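Local coordinates for protein PBP5 (Haemophilus influenzae, PDB 3A3J) that removes the terminal D-alanine from cell-wall peptide precursors, as a serine D-alanyl-D-alanine carboxypeptidase of the penicillin-binding protein family, at residues D90-R93 with G94-V98; A103-A106 with L107-I111; Q147-A151 with R152-I156; G204-S207 with Q208-Y211. One frame throughout, in Å; residues are numbered along the deposited sequence.

Contact 1: residues D90-R93 with G94-V98; sequences DLNR and GVIVV
Ile96 N donates to Asn92 O at 2.7 Å and Val97 N to Arg93 O at 2.7 Å. The two preceding donors, Gly94 N and Val95 N, reach Asp90 O and Leu91 O, and these four successive i to i+4 bonds join the two halves of this part of helix 88-98. The guanidinium group of Arg93 leaves the helix on a chain bent at its second and third torsions and forms a salt bridge with Glu174. Its aliphatic root lies alongside Val97, CG 4.1 Å from Val97 CG2. Asn92, its CG anti to the backbone N (chi1 -161°), runs at a slant to Ile96, its amide group 3.9 Å from Ile96 CD1. Val95 leans back on the preceding turn, CG2 3.3 Å from Leu91 O, and its outer surface touches Lys39, probably the proton acceptor, and helix 101-112. The carbonyl O of Ile96 accepts from Lys202 NZ, a lysine that probably binds substrate. This buried helical turn thus lines the active site of the fold shared by penicillin-binding proteins and serine beta-lactamases, just ahead of Ser99, a likely active-site residue.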
loop_
_atom_site.group_PDB
_atom_site.type_symbol
_atom_site.label_atom_id
_atom_site.label_comp_id
_atom_site.label_asym_id
_atom_site.label_seq_id
_atom_site.Cartn_x
_atom_site.Cartn_y
_atom_site.Cartn_z
ATOM N N ASP A 90 -8.350 17.868 11.272
ATOM C CA ASP A 90 -7.923 17.383 12.596
ATOM C C ASP A 90 -8.291 15.987 12.781
ATOM O O ASP A 90 -7.504 15.190 13.326
ATOM C CB ASP A 90 -8.525 18.196 13.775
ATOM C CG ASP A 90 -7.804 19.531 13.974
ATOM O OD1 ASP A 90 -6.645 19.567 13.559
ATOM O OD2 ASP A 90 -8.342 20.521 14.537
ATOM N N LEU A 91 -9.503 15.629 12.361
ATOM C CA LEU A 91 -9.947 14.267 12.636
ATOM C C LEU A 91 -9.055 13.227 11.942
ATOM O O LEU A 91 -8.692 12.240 12.487
ATOM C CB LEU A 91 -11.420 14.094 12.235
ATOM C CG LEU A 91 -12.480 14.880 13.047
ATOM C CD1 LEU A 91 -13.809 14.715 12.344
ATOM C CD2 LEU A 91 -12.500 14.221 14.419
ATOM N N ASN A 92 -8.809 13.454 10.680
ATOM C CA ASN A 92 -7.999 12.583 9.845
ATOM C C ASN A 92 -6.525 12.520 10.357
ATOM O O ASN A 92 -5.975 11.430 10.607
ATOM C CB ASN A 92 -8.044 13.162 8.431
ATOM C CG ASN A 92 -7.637 12.141 7.387
ATOM O OD1 ASN A 92 -7.065 12.524 6.398
ATOM N ND2 ASN A 92 -7.834 10.847 7.657
ATOM N N ARG A 93 -5.963 13.690 10.647
ATOM C CA ARG A 93 -4.654 13.735 11.300
ATOM C C ARG A 93 -4.720 12.894 12.558
ATOM O O ARG A 93 -3.842 12.048 12.793
ATOM C CB ARG A 93 -4.200 15.208 11.522
ATOM C CG ARG A 93 -2.854 15.448 12.212
ATOM C CD ARG A 93 -1.933 16.436 11.397
ATOM N NE ARG A 93 -2.755 17.419 10.780
ATOM C CZ ARG A 93 -2.560 17.930 9.586
ATOM N NH1 ARG A 93 -1.528 17.584 8.822
ATOM N NH2 ARG A 93 -3.439 18.767 9.169
ATOM N N GLY A 94 -5.799 12.994 13.341
ATOM C CA GLY A 94 -5.834 12.215 14.575
ATOM C C GLY A 94 -5.913 10.715 14.362
ATOM O O GLY A 94 -5.390 9.929 15.164
ATOM N N VAL A 95 -6.712 10.280 13.376
ATOM C CA VAL A 95 -6.726 8.861 12.981
ATOM C C VAL A 95 -5.319 8.419 12.500
ATOM O O VAL A 95 -4.835 7.401 12.894
ATOM C CB VAL A 95 -7.684 8.655 11.746
ATOM C CG1 VAL A 95 -7.533 7.219 11.196
ATOM C CG2 VAL A 95 -9.152 9.009 12.146
ATOM N N ILE A 96 -4.745 9.185 11.584
ATOM C CA ILE A 96 -3.463 8.826 10.982
ATOM C C ILE A 96 -2.264 8.861 11.971
ATOM O O ILE A 96 -1.650 7.847 12.162
ATOM C CB ILE A 96 -3.145 9.717 9.831
ATOM C CG1 ILE A 96 -4.004 9.327 8.599
ATOM C CG2 ILE A 96 -1.612 9.592 9.528
ATOM C CD1 ILE A 96 -3.942 10.441 7.530
ATOM N N VAL A 97 -2.036 9.983 12.670
ATOM C CA VAL A 97 -0.880 10.104 13.637
ATOM C C VAL A 97 -1.070 9.362 14.949
ATOM O O VAL A 97 -0.150 8.651 15.383
ATOM C CB VAL A 97 -0.528 11.573 13.834
ATOM C CG1 VAL A 97 0.782 11.751 14.668
ATOM C CG2 VAL A 97 -0.397 12.207 12.432
ATOM N N VAL A 98 -2.255 9.428 15.572
ATOM C CA VAL A 98 -2.383 8.806 16.891
ATOM C C VAL A 98 -3.449 7.760 17.001
ATOM O O VAL A 98 -3.850 7.438 18.095
ATOM C CB VAL A 98 -2.611 9.887 18.051
ATOM C CG1 VAL A 98 -1.430 10.875 18.070
ATOM C CG2 VAL A 98 -3.871 10.653 17.799
#

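Contact 2: residues A103-A106 with L107-I111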
loop_
_atom_site.group_PDB
_atom_site.type_symbol
_atom_site.label_atom_id
_atom_site.label_comp_id
_atom_site.label_asym_id
_atom_site.label_seq_id
_atom_site.Cartn_x
_atom_site.Cartn_y
_atom_site.Cartn_z
ATOM N N ALA A 103 -11.925 9.670 16.838
ATOM C CA ALA A 103 -11.839 10.330 15.506
ATOM C C ALA A 103 -12.340 9.464 14.373
ATOM O O ALA A 103 -12.850 10.012 13.417
ATOM C CB ALA A 103 -10.424 10.727 15.177
ATOM N N THR A 104 -12.183 8.134 14.445
ATOM C CA THR A 104 -12.607 7.353 13.323
ATOM C C THR A 104 -14.177 7.266 13.233
ATOM O O THR A 104 -14.789 7.240 12.119
ATOM C CB THR A 104 -12.056 5.956 13.353
ATOM O OG1 THR A 104 -12.613 5.282 14.450
ATOM C CG2 THR A 104 -10.574 5.920 13.487
ATOM N N VAL A 105 -14.814 7.153 14.398
ATOM C CA VAL A 105 -16.261 7.156 14.467
ATOM C C VAL A 105 -16.768 8.503 13.970
ATOM O O VAL A 105 -17.662 8.546 13.100
ATOM C CB VAL A 105 -16.723 6.880 15.892
ATOM C CG1 VAL A 105 -18.188 7.275 16.047
ATOM C CG2 VAL A 105 -16.517 5.379 16.180
ATOM N N ALA A 106 -16.172 9.606 14.459
ATOM C CA ALA A 106 -16.574 10.892 13.956
ATOM C C ALA A 106 -16.496 10.964 12.426
ATOM O O ALA A 106 -17.418 11.552 11.774
ATOM C CB ALA A 106 -15.777 11.994 14.534
ATOM N N LEU A 107 -15.377 10.496 11.850
ATOM C CA LEU A 107 -15.249 10.517 10.359
ATOM C C LEU A 107 -16.221 9.560 9.646
ATOM O O LEU A 107 -16.803 9.912 8.659
ATOM C CB LEU A 107 -13.822 10.233 9.885
ATOM C CG LEU A 107 -12.878 11.398 10.132
ATOM C CD1 LEU A 107 -11.371 10.949 10.167
ATOM C CD2 LEU A 107 -13.124 12.542 9.180
ATOM N N ALA A 108 -16.325 8.334 10.114
ATOM C CA ALA A 108 -17.211 7.419 9.513
ATOM C C ALA A 108 -18.646 8.024 9.392
ATOM O O ALA A 108 -19.315 7.890 8.321
ATOM C CB ALA A 108 -17.276 6.092 10.339
ATOM N N GLU A 109 -19.134 8.598 10.494
ATOM C CA GLU A 109 -20.471 9.214 10.511
ATOM C C GLU A 109 -20.519 10.434 9.619
ATOM O O GLU A 109 -21.507 10.663 8.923
ATOM C CB GLU A 109 -20.891 9.560 11.943
ATOM C CG GLU A 109 -20.945 8.266 12.784
ATOM C CD GLU A 109 -21.459 8.467 14.192
ATOM O OE1 GLU A 109 -21.409 9.604 14.646
ATOM O OE2 GLU A 109 -21.886 7.486 14.843
ATOM N N HIS A 110 -19.478 11.234 9.593
ATOM C CA HIS A 110 -19.563 12.389 8.703
ATOM C C HIS A 110 -19.636 11.998 7.204
ATOM O O HIS A 110 -20.262 12.709 6.405
ATOM C CB HIS A 110 -18.388 13.334 8.955
ATOM C CG HIS A 110 -18.327 14.545 8.048
ATOM N ND1 HIS A 110 -19.239 15.578 8.111
ATOM C CD2 HIS A 110 -17.415 14.921 7.122
ATOM C CE1 HIS A 110 -18.898 16.534 7.255
ATOM N NE2 HIS A 110 -17.804 16.151 6.628
ATOM N N ILE A 111 -18.962 10.899 6.829
ATOM C CA ILE A 111 -18.800 10.519 5.428
ATOM C C ILE A 111 -19.989 9.648 5.066
ATOM O O ILE A 111 -20.566 9.813 4.019
ATOM C CB ILE A 111 -17.469 9.736 5.202
ATOM C CG1 ILE A 111 -16.253 10.687 5.272
ATOM C CG2 ILE A 111 -17.495 8.990 3.903
ATOM C CD1 ILE A 111 -14.945 9.928 5.546
#
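From Ala103 to His110 the chain runs as regular alpha-helix, Leu107 N, Ala108 N, Glu109 N and His110 N donating in turn to the carbonyls of Ala103, Thr104, Val105 and Ala106. Val105 and Glu109, one turn apart, carry the side-chain contact: they lie side by side and point the same way, with Val105 CG1 3.9 Å from Glu109 OE2. Glu109 reaches there because its CG stands anti to its own carbonyl carbon (chi1 -61°), which sets CG 3.3 Å from Val105 O before the chain extends; OE2 is hydrogen-bonded to Ser66 OG. These residues belong to helix 101-112 of the mainly helical part of the penicillin-binding fold, which packs against helices 38-51, 88-98 and 115-128. Leu107 folds back over the first turn, CD1 3.7 Å from Ala103 O, and presents its branch to Val46. The small Ala108 sets CB 3.3 Å from Thr104 O and faces Val115 and Phe118. Thr104 OG1 is bound to Asn101 O, one turn back, while its side chain touches Lys39. At the far end the imidazole of His110 swings away from the first turn, and NE2 is hydrogen-bonded to Asp59.

Contact 3: residues Q147-A151 with R152-I156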
loop_
_atom_site.group_PDB
_atom_site.type_symbol
_atom_site.label_atom_id
_atom_site.label_comp_id
_atom_site.label_asym_id
_atom_site.label_seq_id
_atom_site.Cartn_x
_atom_site.Cartn_y
_atom_site.Cartn_z
ATOM N N GLN A 147 -13.355 -9.955 11.820
ATOM C CA GLN A 147 -12.555 -8.869 11.289
ATOM C C GLN A 147 -11.074 -9.263 11.275
ATOM O O GLN A 147 -10.489 -9.579 12.340
ATOM C CB GLN A 147 -12.791 -7.628 12.140
ATOM C CG GLN A 147 -12.033 -6.477 11.629
ATOM C CD GLN A 147 -12.363 -5.231 12.337
ATOM O OE1 GLN A 147 -12.816 -4.291 11.711
ATOM N NE2 GLN A 147 -12.085 -5.173 13.671
ATOM N N TYR A 148 -10.475 -9.289 10.065
ATOM C CA TYR A 148 -9.165 -9.948 9.864
ATOM C C TYR A 148 -8.519 -9.328 8.647
ATOM O O TYR A 148 -9.178 -8.645 7.822
ATOM C CB TYR A 148 -9.262 -11.517 9.641
ATOM C CG TYR A 148 -10.290 -11.893 8.583
ATOM C CD1 TYR A 148 -9.956 -11.899 7.235
ATOM C CD2 TYR A 148 -11.639 -12.129 8.934
ATOM C CE1 TYR A 148 -10.910 -12.173 6.261
ATOM C CE2 TYR A 148 -12.584 -12.412 7.980
ATOM C CZ TYR A 148 -12.206 -12.429 6.652
ATOM O OH TYR A 148 -13.111 -12.682 5.697
ATOM N N SER A 149 -7.210 -9.520 8.555
ATOM C CA SER A 149 -6.501 -9.112 7.371
ATOM C C SER A 149 -5.336 -10.052 7.318
ATOM O O SER A 149 -5.270 -11.074 8.065
ATOM C CB SER A 149 -6.061 -7.642 7.426
ATOM O OG SER A 149 -5.675 -7.158 6.123
ATOM N N SER A 150 -4.381 -9.699 6.487
ATOM C CA SER A 150 -3.129 -10.484 6.410
ATOM C C SER A 150 -1.965 -9.544 6.042
ATOM O O SER A 150 -2.172 -8.394 5.569
ATOM C CB SER A 150 -3.302 -11.586 5.358
ATOM O OG SER A 150 -3.151 -10.963 4.088
ATOM N N ALA A 151 -0.730 -10.050 6.200
ATOM C CA ALA A 151 0.455 -9.266 5.949
ATOM C C ALA A 151 0.457 -8.784 4.533
ATOM O O ALA A 151 0.722 -7.614 4.258
ATOM C CB ALA A 151 1.718 -10.157 6.258
ATOM N N ARG A 152 0.124 -9.670 3.592
ATOM C CA ARG A 152 0.158 -9.273 2.157
ATOM C C ARG A 152 -0.955 -8.276 1.844
ATOM O O ARG A 152 -0.766 -7.315 1.093
ATOM C CB ARG A 152 -0.022 -10.532 1.233
ATOM C CG ARG A 152 0.191 -10.184 -0.283
ATOM C CD ARG A 152 -0.581 -11.071 -1.221
ATOM N NE ARG A 152 -0.269 -12.473 -0.953
ATOM C CZ ARG A 152 0.720 -13.096 -1.599
ATOM N NH1 ARG A 152 0.984 -14.374 -1.353
ATOM N NH2 ARG A 152 1.438 -12.408 -2.509
ATOM N N ASP A 153 -2.149 -8.506 2.396
ATOM C CA ASP A 153 -3.302 -7.565 2.146
ATOM C C ASP A 153 -2.989 -6.188 2.728
ATOM O O ASP A 153 -3.204 -5.095 2.089
ATOM C CB ASP A 153 -4.589 -8.143 2.741
ATOM C CG ASP A 153 -5.172 -9.281 1.873
ATOM O OD1 ASP A 153 -4.528 -9.596 0.825
ATOM O OD2 ASP A 153 -6.258 -9.823 2.244
ATOM N N MET A 154 -2.360 -6.220 3.898
ATOM C CA MET A 154 -1.937 -4.878 4.486
ATOM C C MET A 154 -0.810 -4.245 3.684
ATOM O O MET A 154 -0.733 -3.029 3.558
ATOM C CB MET A 154 -1.591 -5.042 6.011
ATOM C CG MET A 154 -2.897 -5.138 6.900
ATOM S SD MET A 154 -3.605 -3.528 6.770
ATOM C CE MET A 154 -5.209 -3.880 7.383
ATOM N N ALA A 155 0.080 -5.053 3.100
ATOM C CA ALA A 155 1.072 -4.414 2.190
ATOM C C ALA A 155 0.359 -3.802 1.006
ATOM O O ALA A 155 0.681 -2.691 0.534
ATOM C CB ALA A 155 2.195 -5.452 1.722
ATOM N N ILE A 156 -0.628 -4.533 0.485
ATOM C CA ILE A 156 -1.362 -4.010 -0.711
ATOM C C ILE A 156 -2.100 -2.734 -0.364
ATOM O O ILE A 156 -2.023 -1.703 -1.081
ATOM C CB ILE A 156 -2.288 -5.124 -1.343
ATOM C CG1 ILE A 156 -1.435 -6.246 -1.944
ATOM C CG2 ILE A 156 -3.205 -4.495 -2.422
ATOM C CD1 ILE A 156 -2.152 -7.548 -2.144
HETATM O O HOH W 1 -3.761 -12.702 1.731
#
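Ser150 turns its hydroxyl into the position between backbone N and carbonyl carbon (chi1 78°), whereas Ser149 holds OG opposite its own N (chi1 -165°), and the two hydroxyls consequently serve different residues of the first helical turn. Ser150 OG accepts from Asp153 N at 3.1 Å, with an N-H...O angle of 164°, and lies 3.4 Å from Asp153 CG. A water sits 3.0 Å from the same Ser150 OG and gives a weak bond to Asp153 OD1, closing a small ring outside the helix end. Ser149 OG packs on Met154, whose chain bends at its second torsion to curl round the hydroxyl: Met154 CG and Met154 CE each lie 3.5 Å from Ser149 OG. Thr134 OG1 is hydrogen-bonded to Ser149 OG and to Asp153 OD2, and Asn133 N also donates to OD2, so the carboxylate is gripped by the preceding loop. Behind these groups the regular helical bonds begin, Met154 N to Ser150 O at 2.7 Å and Ala155 N to Ala151 O at 2.9 Å. Arg152 points its end away to a salt bridge with Asp29, while Ala151 and Ala155 pack on both strands 11-16 and 224-232, Met154 on Met230 of the latter. A serine N-cap thus starts helix 151-164, which lies against the central antiparallel sheet of the penicillin-binding fold.

Contact 4: residues G204-S207 with Q208-Y211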
loop_
_atom_site.group_PDB
_atom_site.type_symbol
_atom_site.label_atom_id
_atom_site.label_comp_id
_atom_site.label_asym_id
_atom_site.label_seq_id
_atom_site.Cartn_x
_atom_site.Cartn_y
_atom_site.Cartn_z
ATOM N N GLY A 204 0.014 -1.301 15.484
ATOM C CA GLY A 204 -1.163 -1.867 16.113
ATOM C C GLY A 204 -0.725 -2.952 17.079
ATOM O O GLY A 204 0.469 -3.342 17.108
ATOM N N HIS A 205 -1.679 -3.447 17.863
ATOM C CA HIS A 205 -1.430 -4.549 18.802
ATOM C C HIS A 205 -2.748 -5.234 19.085
ATOM O O HIS A 205 -3.803 -4.587 19.175
ATOM C CB HIS A 205 -0.742 -4.031 20.110
ATOM C CG HIS A 205 -1.504 -2.954 20.836
ATOM N ND1 HIS A 205 -2.521 -3.232 21.736
ATOM C CD2 HIS A 205 -1.423 -1.602 20.763
ATOM C CE1 HIS A 205 -3.053 -2.103 22.154
ATOM N NE2 HIS A 205 -2.386 -1.093 21.602
ATOM N N THR A 206 -2.725 -6.542 19.254
ATOM C CA THR A 206 -3.921 -7.248 19.655
ATOM C C THR A 206 -3.501 -8.337 20.612
ATOM O O THR A 206 -2.477 -8.983 20.382
ATOM C CB THR A 206 -4.590 -7.940 18.427
ATOM O OG1 THR A 206 -5.514 -8.925 18.895
ATOM C CG2 THR A 206 -3.523 -8.657 17.579
ATOM N N SER A 207 -4.249 -8.552 21.688
ATOM C CA SER A 207 -4.000 -9.705 22.546
ATOM C C SER A 207 -4.122 -11.035 21.847
ATOM O O SER A 207 -3.732 -12.048 22.458
ATOM C CB SER A 207 -5.008 -9.761 23.690
ATOM O OG SER A 207 -4.906 -8.575 24.453
ATOM N N GLN A 208 -4.697 -11.114 20.629
ATOM C CA GLN A 208 -4.745 -12.462 19.943
ATOM C C GLN A 208 -3.369 -12.891 19.444
ATOM O O GLN A 208 -3.166 -14.070 19.169
ATOM C CB GLN A 208 -5.661 -12.511 18.730
ATOM C CG GLN A 208 -7.096 -12.174 19.010
ATOM C CD GLN A 208 -7.716 -13.186 19.886
ATOM O OE1 GLN A 208 -7.345 -14.353 19.842
ATOM N NE2 GLN A 208 -8.653 -12.767 20.706
ATOM N N ALA A 209 -2.425 -11.957 19.272
ATOM C CA ALA A 209 -1.195 -12.394 18.571
ATOM C C ALA A 209 0.088 -11.689 18.968
ATOM O O ALA A 209 1.158 -12.237 18.717
ATOM C CB ALA A 209 -1.384 -12.286 17.054
ATOM N N GLY A 210 -0.024 -10.461 19.478
ATOM C CA GLY A 210 1.099 -9.556 19.646
ATOM C C GLY A 210 0.931 -8.196 18.983
ATOM O O GLY A 210 -0.229 -7.675 18.838
ATOM N N TYR A 211 2.088 -7.642 18.571
ATOM C CA TYR A 211 2.260 -6.302 18.027
ATOM C C TYR A 211 2.498 -6.303 16.503
ATOM O O TYR A 211 3.118 -7.221 15.958
ATOM C CB TYR A 211 3.453 -5.612 18.685
ATOM C CG TYR A 211 3.197 -5.300 20.168
ATOM C CD1 TYR A 211 2.603 -4.107 20.548
ATOM C CD2 TYR A 211 3.506 -6.232 21.154
ATOM C CE1 TYR A 211 2.305 -3.849 21.921
ATOM C CE2 TYR A 211 3.227 -5.975 22.552
ATOM C CZ TYR A 211 2.631 -4.812 22.906
ATOM O OH TYR A 211 2.361 -4.586 24.250
#
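Thr206 meets Gly210 and Ala209 across the turn of the beta hairpin formed by strands 197-206 and 210-218, in a classic beta bulge. The tight part centres on Thr206. Its N donates to Gly210 O at 2.8 Å, and its O accepts twice, from Gly210 N at 3.0 Å nearly straight on and from Ala209 N at 3.2 Å, the latter coming from above the carbonyl plane. The backbone of Gly210 has a positive phi (125°), at which a side chain would collide with the preceding carbonyl O. The neighbouring pair, His205 and Tyr211, is non-hydrogen-bonded, and Gly210 O also receives a CA-H...O contact from His205. His205 CB lies 3.4 Å from Tyr211 CD1, the two rings oblique with planes at 48°, and helix 235-252 backs Tyr211. Toward solvent the contact loosens, with Ser207, Gln208 and the His205 ring on that side and a sulfate ion bound beside His205. Gly204 lies close to Ser36, probably the nucleophile that becomes acylated, so the hairpin borders the active site. On the buried side Thr206 OG1, hydrogen-bonded to Asp143 OD2, lies opposite the backbone N (chi1 163°), which lets it also accept from Gln208 N at 2.9 Å.

Overall arrangement
Contacts 1 and 2 lie on successive helices, 88-98 and 101-112, and touch, Val95 CG2 meeting Leu107 CD1 at 3.6 Å; both are largely buried in the helical part of the fold. Contact 3, also buried, starts a third helix against the sheet, whereas contact 4 is partly exposed at the turn joining two strands of that sheet. Contacts 3 and 4, centres about 14 Å apart, do not touch. The chemistry follows position: regular backbone bonds, apolar side chains packed inward and polar ends bonded to neighbouring loops in the two helices, a serine N-cap with an attached water in contact 3, and a bulged hairpin in contact 4. Contacts 1, 2 and 4 approach likely active-site residues, from different elements.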